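PDB 1K38: beta-lactamase OXA-2 from Salmonella typhimurium, which hydrolyses beta-lactam antibiotics such as oxacillin, as a class D serine beta-lactamase that confers resistance to them. Local coordinates for residues A[66-69]-A[70-74]; A[81-84]-A[85-88]; A[89-92]-A[93-96]; A[102-105]-A[106-109]; A[223-226]-A[227-230]. One frame throughout, in Å; residues are numbered along the deposited sequence.

Contact 1: A[66-69]-A[70-74]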
loop_
_atom_site.group_PDB
_atom_site.type_symbol
_atom_site.label_atom_id
_atom_site.label_comp_id
_atom_site.label_asym_id
_atom_site.label_seq_id
_atom_site.Cartn_x
_atom_site.Cartn_y
_atom_site.Cartn_z
ATOM N N ALA A 66 -19.507 -9.688 -5.066
ATOM C CA ALA A 66 -20.394 -8.613 -4.631
ATOM C C ALA A 66 -19.761 -7.281 -5.013
ATOM O O ALA A 66 -20.447 -6.274 -5.160
ATOM C CB ALA A 66 -20.618 -8.682 -3.121
ATOM N N VAL A 67 -18.438 -7.290 -5.153
ATOM C CA VAL A 67 -17.691 -6.111 -5.568
ATOM C C VAL A 67 -16.596 -6.615 -6.505
ATOM O O VAL A 67 -15.935 -7.617 -6.223
ATOM C CB VAL A 67 -17.076 -5.349 -4.361
ATOM C CG1 VAL A 67 -16.207 -6.279 -3.520
ATOM C CG2 VAL A 67 -16.270 -4.159 -4.862
ATOM N N ARG A 68 -16.421 -5.923 -7.627
ATOM C CA ARG A 68 -15.440 -6.314 -8.638
ATOM C C ARG A 68 -14.000 -5.934 -8.317
ATOM O O ARG A 68 -13.098 -6.767 -8.386
ATOM C CB ARG A 68 -15.810 -5.701 -9.992
ATOM C CG ARG A 68 -17.193 -6.068 -10.508
ATOM C CD ARG A 68 -17.414 -5.487 -11.905
ATOM N NE ARG A 68 -17.440 -4.025 -11.907
ATOM C CZ ARG A 68 -18.497 -3.294 -11.567
ATOM N NH1 ARG A 68 -19.624 -3.885 -11.197
ATOM N NH2 ARG A 68 -18.425 -1.971 -11.592
ATOM N N ASP A 69 -13.789 -4.666 -7.988
ATOM C CA ASP A 69 -12.450 -4.182 -7.680
ATOM C C ASP A 69 -12.513 -2.838 -6.967
ATOM O O ASP A 69 -13.578 -2.405 -6.530
ATOM C CB ASP A 69 -11.619 -4.042 -8.961
ATOM C CG ASP A 69 -12.291 -3.169 -10.004
ATOM O OD1 ASP A 69 -13.121 -2.312 -9.630
ATOM O OD2 ASP A 69 -11.974 -3.332 -11.205
ATOM N N GLU A 70 -11.364 -2.180 -6.874
ATOM C CA GLU A 70 -11.259 -0.895 -6.197
ATOM C C GLU A 70 -11.847 0.276 -6.983
ATOM O O GLU A 70 -11.876 1.404 -6.491
ATOM C CB GLU A 70 -9.786 -0.598 -5.861
ATOM C CG GLU A 70 -8.895 -0.303 -7.068
ATOM C CD GLU A 70 -8.249 -1.545 -7.665
ATOM O OE1 GLU A 70 -8.947 -2.568 -7.849
ATOM O OE2 GLU A 70 -7.033 -1.489 -7.960
ATOM N N PHE A 71 -12.331 0.014 -8.193
ATOM C CA PHE A 71 -12.892 1.080 -9.015
ATOM C C PHE A 71 -14.411 1.108 -9.064
ATOM O O PHE A 71 -15.001 2.089 -9.527
ATOM C CB PHE A 71 -12.320 0.992 -10.431
ATOM C CG PHE A 71 -10.838 1.204 -10.486
ATOM C CD1 PHE A 71 -10.295 2.445 -10.167
ATOM C CD2 PHE A 71 -9.980 0.158 -10.806
ATOM C CE1 PHE A 71 -8.916 2.643 -10.162
ATOM C CE2 PHE A 71 -8.600 0.342 -10.806
ATOM C CZ PHE A 71 -8.064 1.588 -10.482
ATOM N N GLN A 72 -15.049 0.047 -8.578
ATOM C CA GLN A 72 -16.507 0.001 -8.586
ATOM C C GLN A 72 -17.066 1.036 -7.617
ATOM O O GLN A 72 -16.587 1.173 -6.489
ATOM C CB GLN A 72 -17.010 -1.391 -8.203
ATOM C CG GLN A 72 -18.522 -1.533 -8.342
ATOM C CD GLN A 72 -19.007 -2.948 -8.109
ATOM O OE1 GLN A 72 -18.219 -3.891 -8.072
ATOM N NE2 GLN A 72 -20.317 -3.104 -7.966
ATOM N N ILE A 73 -18.081 1.768 -8.060
ATOM C CA ILE A 73 -18.686 2.796 -7.229
ATOM C C ILE A 73 -20.073 2.377 -6.759
ATOM O O ILE A 73 -20.873 1.850 -7.534
ATOM C CB ILE A 73 -18.805 4.131 -8.000
ATOM C CG1 ILE A 73 -17.409 4.655 -8.356
ATOM C CG2 ILE A 73 -19.571 5.150 -7.168
ATOM C CD1 ILE A 73 -17.425 5.939 -9.154
ATOM N N PHE A 74 -20.339 2.596 -5.477
ATOM C CA PHE A 74 -21.637 2.271 -4.903
ATOM C C PHE A 74 -22.329 3.595 -4.611
ATOM O O PHE A 74 -21.763 4.472 -3.964
ATOM C CB PHE A 74 -21.453 1.426 -3.644
ATOM C CG PHE A 74 -20.731 0.137 -3.903
ATOM C CD1 PHE A 74 -19.341 0.089 -3.887
ATOM C CD2 PHE A 74 -21.436 -1.011 -4.251
ATOM C CE1 PHE A 74 -18.661 -1.082 -4.218
ATOM C CE2 PHE A 74 -20.766 -2.191 -4.585
ATOM C CZ PHE A 74 -19.375 -2.225 -4.569
HETATM O O HOH W 1 -21.435 -5.968 -7.910
HETATM O O HOH W 2 -14.615 -0.161 -5.106
#
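Arg68 and Gln72 meet in a local, largely polar contact within the loop that leaves helix 56-64, where the chain doubles back on itself. The amide of Gln72 slides under the guanidinium of Arg68 in an offset stack: the two planes are only 14° apart, and Gln72 CD lies 3.3 Å from Arg68 NH1. Extended, with CG anti to the backbone N (chi1 -174°), the Gln72 side chain reaches back along the preceding residues. Its OE1 takes the backbone N-H of Arg68 at 2.7 Å, almost head-on to the amide C=O, and a water joins its NE2 to Ala66 O. Bond, water bridge and stack together fix the rotation of the amide. Between Asp69 and Gln72 the chain makes a type I beta turn, and the Asp69 carboxylate folds over it. With CG held between the backbone N and the carbonyl carbon (chi1 55°), OD1 accepts from Phe71 N at 2.8 Å, closing an Asx turn, the donor standing well above the carboxylate plane; a weaker bond comes from Gln72 N. A second water links Asp69 O with Gln72 O. On the apolar side Val67 CG2 touches the edge of the Phe74 ring at CZ, 3.7 Å away and in the ring plane. At the turn the second subunit takes over: Glu70 makes a salt bridge with Arg170 of the second subunit, and Phe71 meets Tyr158 of that subunit edge-to-face and Arg159 of that subunit in a cation-pi contact.

Contact 2: A[81-84]-A[85-88]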
loop_
_atom_site.group_PDB
_atom_site.type_symbol
_atom_site.label_atom_id
_atom_site.label_comp_id
_atom_site.label_asym_id
_atom_site.label_seq_id
_atom_site.Cartn_x
_atom_site.Cartn_y
_atom_site.Cartn_z
ATOM N N ARG A 81 -26.795 10.091 7.245
ATOM C CA ARG A 81 -26.495 9.216 8.368
ATOM C C ARG A 81 -25.627 9.917 9.404
ATOM O O ARG A 81 -25.164 9.301 10.363
ATOM C CB ARG A 81 -25.807 7.945 7.869
ATOM C CG ARG A 81 -26.702 7.092 6.989
ATOM C CD ARG A 81 -26.012 5.821 6.525
ATOM N NE ARG A 81 -26.958 4.929 5.858
ATOM C CZ ARG A 81 -27.536 5.185 4.688
ATOM N NH1 ARG A 81 -27.265 6.311 4.039
ATOM N NH2 ARG A 81 -28.397 4.321 4.171
ATOM N N GLY A 82 -25.407 11.213 9.206
ATOM C CA GLY A 82 -24.606 11.977 10.143
ATOM C C GLY A 82 -23.118 11.702 10.060
ATOM O O GLY A 82 -22.431 11.715 11.080
ATOM N N PHE A 83 -22.620 11.438 8.855
ATOM C CA PHE A 83 -21.196 11.180 8.645
ATOM C C PHE A 83 -20.820 11.642 7.244
ATOM O O PHE A 83 -21.227 11.031 6.257
ATOM C CB PHE A 83 -20.866 9.687 8.770
ATOM C CG PHE A 83 -21.343 9.056 10.047
ATOM C CD1 PHE A 83 -22.433 8.194 10.041
ATOM C CD2 PHE A 83 -20.702 9.316 11.253
ATOM C CE1 PHE A 83 -22.880 7.597 11.213
ATOM C CE2 PHE A 83 -21.141 8.724 12.436
ATOM C CZ PHE A 83 -22.233 7.861 12.414
ATOM N N ALA A 84 -20.048 12.722 7.163
ATOM C CA ALA A 84 -19.607 13.260 5.879
ATOM C C ALA A 84 -18.975 12.148 5.053
ATOM O O ALA A 84 -19.209 12.043 3.845
ATOM C CB ALA A 84 -18.599 14.397 6.096
ATOM N N GLY A 85 -18.183 11.310 5.714
ATOM C CA GLY A 85 -17.530 10.212 5.026
ATOM C C GLY A 85 -18.512 9.198 4.474
ATOM O O GLY A 85 -18.193 8.478 3.531
ATOM N N HIS A 86 -19.709 9.146 5.055
ATOM C CA HIS A 86 -20.742 8.205 4.622
ATOM C C HIS A 86 -21.748 8.811 3.648
ATOM O O HIS A 86 -22.280 8.110 2.787
ATOM C CB HIS A 86 -21.525 7.661 5.823
ATOM C CG HIS A 86 -20.712 6.823 6.759
ATOM N ND1 HIS A 86 -21.280 6.109 7.789
ATOM C CD2 HIS A 86 -19.379 6.596 6.831
ATOM C CE1 HIS A 86 -20.331 5.477 8.459
ATOM N NE2 HIS A 86 -19.169 5.757 7.897
ATOM N N ASN A 87 -22.018 10.104 3.796
ATOM C CA ASN A 87 -22.990 10.773 2.934
ATOM C C ASN A 87 -22.446 11.113 1.551
ATOM O O ASN A 87 -22.314 12.285 1.196
ATOM C CB ASN A 87 -23.510 12.049 3.604
ATOM C CG ASN A 87 -24.175 11.778 4.940
ATOM O OD1 ASN A 87 -24.781 10.724 5.146
ATOM N ND2 ASN A 87 -24.079 12.738 5.853
ATOM N N GLN A 88 -22.150 10.079 0.770
ATOM C CA GLN A 88 -21.620 10.258 -0.578
ATOM C C GLN A 88 -21.375 8.902 -1.230
ATOM O O GLN A 88 -21.346 7.875 -0.547
ATOM C CB GLN A 88 -20.305 11.040 -0.532
ATOM C CG GLN A 88 -19.210 10.359 0.275
ATOM C CD GLN A 88 -17.911 11.141 0.273
ATOM O OE1 GLN A 88 -17.309 11.365 -0.775
ATOM N NE2 GLN A 88 -17.471 11.560 1.454
HETATM O O HOH W 3 -24.945 8.029 4.409
#
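Phe83 and His86 run side by side and point the same way, with their ring planes inclined at 50°. Phe83 CB sits over one face of the His86 ring in a CH-pi contact, 3.8 Å from the ring centroid and displaced toward the rim. Further out, Phe83 CD1 comes to 3.3 Å from His86 ND1. Both residues carry CG anti to the carbonyl carbon (chi1 -53° and -65°). The far nitrogen of the imidazole, NE2, is bonded to Asn98 O.

The Asn87 side chain reaches back across the loop to Arg81. Its OD1 accepts the backbone N-H of Arg81 at 3.0 Å, in the carbonyl plane and on a lone pair. A water that accepts from Arg81 NH1 lies 2.8 Å from Asn87 OD1 and can donate to it. The guanidinium itself is engaged by Asp77 in a salt bridge and lies against Trp102 in a cation-pi contact. Phe83 O is gripped twice: Asn87 N approaches nearly end-on to the carbonyl at 2.7 Å, while His86 N arrives from well above the carbonyl plane. Beyond them, Gln88 stretches out its side chain so that NE2 reaches Ala84 O at 3.0 Å. Asn87 is the centre of an inverse gamma turn, and the whole is a compact, side-chain-braced loop bordering the active site, with the His86 side chain about 7 Å from that of Ser51, the predicted acylated serine.

Contact 3: A[89-92]-A[93-96]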
loop_
_atom_site.group_PDB
_atom_site.type_symbol
_atom_site.label_atom_id
_atom_site.label_comp_id
_atom_site.label_asym_id
_atom_site.label_seq_id
_atom_site.Cartn_x
_atom_site.Cartn_y
_atom_site.Cartn_z
ATOM N N ASP A 89 -21.205 8.900 -2.550
ATOM C CA ASP A 89 -20.940 7.659 -3.268
ATOM C C ASP A 89 -19.638 7.109 -2.707
ATOM O O ASP A 89 -18.812 7.862 -2.193
ATOM C CB ASP A 89 -20.812 7.912 -4.770
ATOM C CG ASP A 89 -22.099 8.435 -5.382
ATOM O OD1 ASP A 89 -23.183 7.986 -4.953
ATOM O OD2 ASP A 89 -22.026 9.282 -6.298
ATOM N N GLN A 90 -19.447 5.803 -2.811
ATOM C CA GLN A 90 -18.254 5.190 -2.246
ATOM C C GLN A 90 -17.601 4.125 -3.109
ATOM O O GLN A 90 -18.244 3.510 -3.959
ATOM C CB GLN A 90 -18.604 4.507 -0.921
ATOM C CG GLN A 90 -19.500 5.279 0.025
ATOM C CD GLN A 90 -18.722 6.000 1.097
ATOM O OE1 GLN A 90 -17.764 5.459 1.653
ATOM N NE2 GLN A 90 -19.138 7.222 1.409
ATOM N N ASP A 91 -16.308 3.925 -2.881
ATOM C CA ASP A 91 -15.577 2.843 -3.525
ATOM C C ASP A 91 -15.044 2.058 -2.332
ATOM O O ASP A 91 -15.256 2.464 -1.186
ATOM C CB ASP A 91 -14.436 3.325 -4.446
ATOM C CG ASP A 91 -13.524 4.365 -3.813
ATOM O OD1 ASP A 91 -13.403 4.440 -2.574
ATOM O OD2 ASP A 91 -12.891 5.109 -4.599
ATOM N N LEU A 92 -14.381 0.934 -2.566
ATOM C CA LEU A 92 -13.883 0.153 -1.442
ATOM C C LEU A 92 -12.961 0.898 -0.492
ATOM O O LEU A 92 -13.053 0.723 0.720
ATOM C CB LEU A 92 -13.162 -1.102 -1.929
ATOM C CG LEU A 92 -14.036 -2.272 -2.373
ATOM C CD1 LEU A 92 -13.138 -3.387 -2.861
ATOM C CD2 LEU A 92 -14.909 -2.751 -1.217
ATOM N N ARG A 93 -12.073 1.727 -1.027
ATOM C CA ARG A 93 -11.142 2.436 -0.158
ATOM C C ARG A 93 -11.830 3.454 0.739
ATOM O O ARG A 93 -11.493 3.566 1.915
ATOM C CB ARG A 93 -10.038 3.114 -0.975
ATOM C CG ARG A 93 -8.801 3.453 -0.136
ATOM C CD ARG A 93 -7.667 3.996 -0.998
ATOM N NE ARG A 93 -7.191 3.031 -1.986
ATOM C CZ ARG A 93 -6.271 2.100 -1.749
ATOM N NH1 ARG A 93 -5.714 1.997 -0.549
ATOM N NH2 ARG A 93 -5.906 1.265 -2.718
ATOM N N SER A 94 -12.795 4.193 0.201
ATOM C CA SER A 94 -13.487 5.173 1.026
ATOM C C SER A 94 -14.345 4.452 2.058
ATOM O O SER A 94 -14.455 4.900 3.196
ATOM C CB SER A 94 -14.360 6.104 0.173
ATOM O OG SER A 94 -15.406 5.405 -0.475
ATOM N N ALA A 95 -14.936 3.325 1.664
ATOM C CA ALA A 95 -15.784 2.561 2.570
ATOM C C ALA A 95 -14.979 2.017 3.747
ATOM O O ALA A 95 -15.457 2.005 4.880
ATOM C CB ALA A 95 -16.465 1.413 1.820
ATOM N N MET A 96 -13.760 1.582 3.453
ATOM C CA MET A 96 -12.855 1.031 4.452
ATOM C C MET A 96 -12.358 2.133 5.381
ATOM O O MET A 96 -12.432 2.017 6.605
ATOM C CB MET A 96 -11.656 0.382 3.752
ATOM C CG MET A 96 -10.738 -0.409 4.664
ATOM S SD MET A 96 -11.425 -2.024 5.055
ATOM C CE MET A 96 -10.833 -2.991 3.667
#
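Asp91 and Ser94 exchange bonds between side chain and backbone where the chain enters helix 92-97. Asp91 OD1 accepts from Ser94 N at 2.9 Å, nearly along the C-O axis of the carboxylate; in return Ser94 OG accepts from Asp91 N at 3.0 Å. Both side chains are folded against their own backbone, CG of Asp91 and OG of Ser94 each lying between N and the carbonyl carbon (chi1 48° and 64°), and this turns the two oxygens inward to meet the opposite N-H groups.

A third polar side chain comes in from Gln90, whose chain bends at chi2 and lays OE1 3.2 Å from Ser94 OG. Thr100 also bonds to Gln90 OE1, and Gln90 NE2 is held by Gly85 O and Gln88 O, leaving the buried amide well tied at both ends.

The backbone bonds of the first turn follow: Ala95 N to Asp91 O at 3.0 Å, and Met96 N to Leu92 O.

Among the apolar groups, Leu92 and Ala95 pack inward on Tyr104 of helix 101-111. Of the charged groups, Arg93 leads away from the cap to a salt bridge with Asp174. The reciprocal pair is a capping box, with Asp91 as N-cap of a short helix whose Met96 side chain, in the conformer given, comes about 4 Å from that of Lys189, a substrate-binding residue by similarity.

Contact 4: A[102-105]-A[106-109]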
loop_
_atom_site.group_PDB
_atom_site.type_symbol
_atom_site.label_atom_id
_atom_site.label_comp_id
_atom_site.label_asym_id
_atom_site.label_seq_id
_atom_site.Cartn_x
_atom_site.Cartn_y
_atom_site.Cartn_z
ATOM N N TRP A 102 -23.121 0.996 5.430
ATOM C CA TRP A 102 -24.139 0.684 4.430
ATOM C C TRP A 102 -23.611 -0.022 3.190
ATOM O O TRP A 102 -24.334 -0.795 2.566
ATOM C CB TRP A 102 -24.959 1.925 4.032
ATOM C CG TRP A 102 -24.240 3.040 3.322
ATOM C CD1 TRP A 102 -23.772 4.196 3.878
ATOM C CD2 TRP A 102 -23.997 3.147 1.912
ATOM N NE1 TRP A 102 -23.263 5.022 2.902
ATOM C CE2 TRP A 102 -23.389 4.402 1.687
ATOM C CE3 TRP A 102 -24.238 2.306 0.816
ATOM C CZ2 TRP A 102 -23.019 4.840 0.407
ATOM C CZ3 TRP A 102 -23.870 2.744 -0.459
ATOM C CH2 TRP A 102 -23.268 3.999 -0.647
ATOM N N VAL A 103 -22.354 0.221 2.835
ATOM C CA VAL A 103 -21.775 -0.441 1.671
ATOM C C VAL A 103 -21.656 -1.934 1.956
ATOM O O VAL A 103 -22.015 -2.772 1.125
ATOM C CB VAL A 103 -20.370 0.121 1.342
ATOM C CG1 VAL A 103 -19.691 -0.743 0.285
ATOM C CG2 VAL A 103 -20.489 1.550 0.847
ATOM N N TYR A 104 -21.162 -2.269 3.143
ATOM C CA TYR A 104 -21.002 -3.667 3.501
ATOM C C TYR A 104 -22.325 -4.362 3.797
ATOM O O TYR A 104 -22.404 -5.587 3.766
ATOM C CB TYR A 104 -20.004 -3.801 4.658
ATOM C CG TYR A 104 -18.584 -3.559 4.187
ATOM C CD1 TYR A 104 -18.149 -2.277 3.849
ATOM C CD2 TYR A 104 -17.703 -4.626 3.990
ATOM C CE1 TYR A 104 -16.874 -2.059 3.324
ATOM C CE2 TYR A 104 -16.421 -4.419 3.465
ATOM C CZ TYR A 104 -16.016 -3.134 3.133
ATOM O OH TYR A 104 -14.762 -2.918 2.602
ATOM N N GLU A 105 -23.366 -3.582 4.068
ATOM C CA GLU A 105 -24.681 -4.165 4.306
ATOM C C GLU A 105 -25.139 -4.696 2.951
ATOM O O GLU A 105 -25.785 -5.739 2.860
ATOM C CB GLU A 105 -25.660 -3.108 4.819
ATOM C CG GLU A 105 -25.437 -2.720 6.274
ATOM C CD GLU A 105 -26.381 -1.626 6.734
ATOM O OE1 GLU A 105 -27.605 -1.770 6.523
ATOM O OE2 GLU A 105 -25.902 -0.626 7.310
ATOM N N LEU A 106 -24.783 -3.970 1.895
ATOM C CA LEU A 106 -25.129 -4.377 0.540
ATOM C C LEU A 106 -24.440 -5.701 0.228
ATOM O O LEU A 106 -25.055 -6.615 -0.325
ATOM C CB LEU A 106 -24.686 -3.310 -0.468
ATOM C CG LEU A 106 -25.633 -2.132 -0.726
ATOM C CD1 LEU A 106 -26.804 -2.604 -1.571
ATOM C CD2 LEU A 106 -26.123 -1.539 0.586
ATOM N N PHE A 107 -23.163 -5.805 0.590
ATOM C CA PHE A 107 -22.411 -7.032 0.346
ATOM C C PHE A 107 -23.030 -8.188 1.122
ATOM O O PHE A 107 -23.198 -9.284 0.593
ATOM C CB PHE A 107 -20.948 -6.894 0.788
ATOM C CG PHE A 107 -20.175 -5.822 0.069
ATOM C CD1 PHE A 107 -20.573 -5.356 -1.180
ATOM C CD2 PHE A 107 -19.010 -5.312 0.633
ATOM C CE1 PHE A 107 -19.822 -4.397 -1.857
ATOM C CE2 PHE A 107 -18.249 -4.353 -0.034
ATOM C CZ PHE A 107 -18.655 -3.894 -1.282
ATOM N N ALA A 108 -23.350 -7.936 2.388
ATOM C CA ALA A 108 -23.935 -8.959 3.245
ATOM C C ALA A 108 -25.226 -9.520 2.654
ATOM O O ALA A 108 -25.453 -10.729 2.678
ATOM C CB ALA A 108 -24.194 -8.386 4.636
ATOM N N LYS A 109 -26.061 -8.635 2.123
ATOM C CA LYS A 109 -27.327 -9.047 1.526
ATOM C C LYS A 109 -27.081 -9.954 0.323
ATOM O O LYS A 109 -27.733 -10.988 0.172
ATOM C CB LYS A 109 -28.132 -7.818 1.101
ATOM C CG LYS A 109 -29.500 -8.137 0.522
ATOM C CD LYS A 109 -30.235 -6.867 0.126
ATOM C CE LYS A 109 -31.599 -7.184 -0.473
ATOM N NZ LYS A 109 -32.473 -7.912 0.491
#
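Tyr104 and Phe107, one helical turn apart on helix 101-111, form a T-shaped pair. Phe107 points its edge at the face of Tyr104, the planes at 72° and the centroids 5.0 Å apart, and CE2 of Phe107 stands over the centre of the tyrosine ring. The nearest carbons are the CD2 atoms of Tyr104 and Phe107, 3.7 Å from each other.

Aliphatic packing extends the same patch. Val103 runs alongside Phe107: with CG1 anti to the backbone N (chi1 170°), that methyl is carried to 3.7 Å from Phe107 CZ. Leu106 lies near the indole edge of Trp102, but the placement of its CD2 is doubtful.

Backbone bonds keep the spacing. Ala108 N to Tyr104 O (2.9 Å) and Lys109 N to Glu105 O (3.0 Å) are regular helical bonds. Phe107 N to Val103 O is longer, at 3.3 Å, and Val103 O also lies over the centre of one face of the Phe107 ring.

Outside the helix, Phe107 and Phe74 meet edge-to-face, and Phe107 touches Leu92 and Ala61. Polar ends are taken care of as well: Tyr104 OH bonds to Thr58 OG1, and Trp102 NE1 to His86 O. For Val103, Tyr104 and Phe107 the chemistry is therefore that of a buried aromatic and aliphatic face, held by ring edges and methyls, in which the tyrosine hydroxyl has a partner.

Contact 5: A[223-226]-A[227-230]. With FMT (formic acid), chain C.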
loop_
_atom_site.group_PDB
_atom_site.type_symbol
_atom_site.label_atom_id
_atom_site.label_comp_id
_atom_site.label_asym_id
_atom_site.label_seq_id
_atom_site.Cartn_x
_atom_site.Cartn_y
_atom_site.Cartn_z
ATOM N N ASP A 223 -16.282 10.536 22.255
ATOM C CA ASP A 223 -15.159 11.240 22.859
ATOM C C ASP A 223 -13.982 10.342 23.242
ATOM O O ASP A 223 -12.896 10.839 23.527
ATOM C CB ASP A 223 -15.618 12.020 24.097
ATOM C CG ASP A 223 -16.613 13.119 23.761
ATOM O OD1 ASP A 223 -16.369 13.868 22.790
ATOM O OD2 ASP A 223 -17.631 13.241 24.473
ATOM N N ASP A 224 -14.193 9.026 23.252
ATOM C CA ASP A 224 -13.117 8.094 23.602
ATOM C C ASP A 224 -12.421 7.492 22.386
ATOM O O ASP A 224 -11.367 6.879 22.519
ATOM C CB ASP A 224 -13.639 6.924 24.446
ATOM C CG ASP A 224 -13.961 7.316 25.868
ATOM O OD1 ASP A 224 -13.419 8.332 26.348
ATOM O OD2 ASP A 224 -14.747 6.582 26.512
ATOM N N LEU A 225 -13.001 7.669 21.204
ATOM C CA LEU A 225 -12.433 7.067 20.005
ATOM C C LEU A 225 -10.986 7.432 19.684
ATOM O O LEU A 225 -10.239 6.591 19.187
ATOM C CB LEU A 225 -13.338 7.351 18.802
ATOM C CG LEU A 225 -14.759 6.795 18.990
ATOM C CD1 LEU A 225 -15.541 6.948 17.705
ATOM C CD2 LEU A 225 -14.703 5.324 19.401
ATOM N N PHE A 226 -10.573 8.662 19.979
ATOM C CA PHE A 226 -9.197 9.055 19.685
ATOM C C PHE A 226 -8.190 8.228 20.485
ATOM O O PHE A 226 -7.034 8.090 20.088
ATOM C CB PHE A 226 -8.971 10.544 19.989
ATOM C CG PHE A 226 -8.794 10.849 21.453
ATOM C CD1 PHE A 226 -9.895 10.928 22.306
ATOM C CD2 PHE A 226 -7.518 11.032 21.983
ATOM C CE1 PHE A 226 -9.724 11.186 23.668
ATOM C CE2 PHE A 226 -7.341 11.289 23.344
ATOM C CZ PHE A 226 -8.447 11.365 24.183
ATOM N N LYS A 227 -8.637 7.680 21.610
ATOM C CA LYS A 227 -7.772 6.894 22.482
ATOM C C LYS A 227 -7.273 5.602 21.852
ATOM O O LYS A 227 -6.232 5.080 22.246
ATOM C CB LYS A 227 -8.505 6.569 23.786
ATOM C CG LYS A 227 -8.979 7.800 24.536
ATOM C CD LYS A 227 -9.746 7.406 25.778
ATOM C CE LYS A 227 -10.232 8.630 26.535
ATOM N NZ LYS A 227 -10.864 8.246 27.825
ATOM N N ARG A 228 -8.021 5.080 20.887
ATOM C CA ARG A 228 -7.632 3.839 20.229
ATOM C C ARG A 228 -6.256 3.988 19.595
ATOM O O ARG A 228 -5.330 3.236 19.912
ATOM C CB ARG A 228 -8.673 3.459 19.176
ATOM C CG ARG A 228 -10.052 3.170 19.768
ATOM C CD ARG A 228 -11.088 2.946 18.684
ATOM N NE ARG A 228 -11.202 4.111 17.805
ATOM C CZ ARG A 228 -12.033 4.193 16.773
ATOM N NH1 ARG A 228 -12.834 3.176 16.481
ATOM N NH2 ARG A 228 -12.058 5.294 16.030
ATOM N N GLU A 229 -6.112 4.966 18.709
ATOM C CA GLU A 229 -4.823 5.197 18.069
ATOM C C GLU A 229 -3.787 5.791 19.021
ATOM O O GLU A 229 -2.598 5.477 18.927
ATOM C CB GLU A 229 -4.978 6.117 16.852
ATOM C CG GLU A 229 -5.514 5.421 15.612
ATOM C CD GLU A 229 -5.261 6.215 14.338
ATOM O OE1 GLU A 229 -4.163 6.803 14.207
ATOM O OE2 GLU A 229 -6.149 6.238 13.461
ATOM N N ALA A 230 -4.226 6.638 19.946
ATOM C CA ALA A 230 -3.289 7.261 20.874
ATOM C C ALA A 230 -2.527 6.230 21.704
ATOM O O ALA A 230 -1.308 6.306 21.832
ATOM C CB ALA A 230 -4.023 8.235 21.790
HETATM C C FMT C . -15.123 2.842 13.703
HETATM O O1 FMT C . -14.567 3.880 14.651
HETATM O O2 FMT C . -14.354 2.822 12.367
HETATM O O HOH W 4 -8.267 6.486 17.406
#
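Lys227 lies along Phe226 and back to Asp224 at the start of the helical segment. Its N-H bonds to Asp224 O at 3.0 Å, and its extended chain crosses the Phe226 ring, CG standing over the face 3.7 Å from the centroid in a CH-pi contact. At the far end NZ forms a salt bridge to Asp224 OD1 (3.0 Å), approaching from above the carboxylate plane; Asp224 OD2 is taken by Asn220 N. Arg228 comes next and uses Leu225 O twice, through its backbone N and through NE at 3.0 Å. A bend at chi3 (-59°) brings the guanidinium back over Leu225, whose CD2 sits above the centre of one face. NH1 bonds to O1 of a formic acid molecule (FMT), 2.6 Å away, and to Gly191 O. Glu229 turns outward to Arg233 and to Arg182 of the second subunit, while a water connects its N-H to Leu225 O. Ala230 N closes the turn on Phe226 O at 3.2 Å.

FMT, probably from the crystallisation liquor, is also bonded to Ser99 OG and Thr190 OG1. An arginine at the start of the C-terminal helix, beside Thr190 and Gly191, is consistent with the site that receives the beta-lactam carboxylate in class D enzymes.

In the fold
Contacts 1, 3 and 4 form one packed cluster: Phe74 N probably bonds to Gln90 O at 2.7 Å, Phe74 CZ meets Phe107 CE1 at 3.5 Å, and Leu92 CD2 packs on Phe107 CE2. Contact 2 joins this cluster through Gly85 O, 2.6 Å from Gln90 NE2. Contact 5 stands apart, its centre 20 Å from contact 2 and 30 Å from contact 1. Contacts 2 to 5 border the active site: the His86 and Arg228 side chains are each about 7 Å from that of Ser51, the predicted acylated serine, and that of Tyr104 about 8 Å. Contact 1 lies away from the site and packs on the second subunit, which Arg93 and Glu229 also reach.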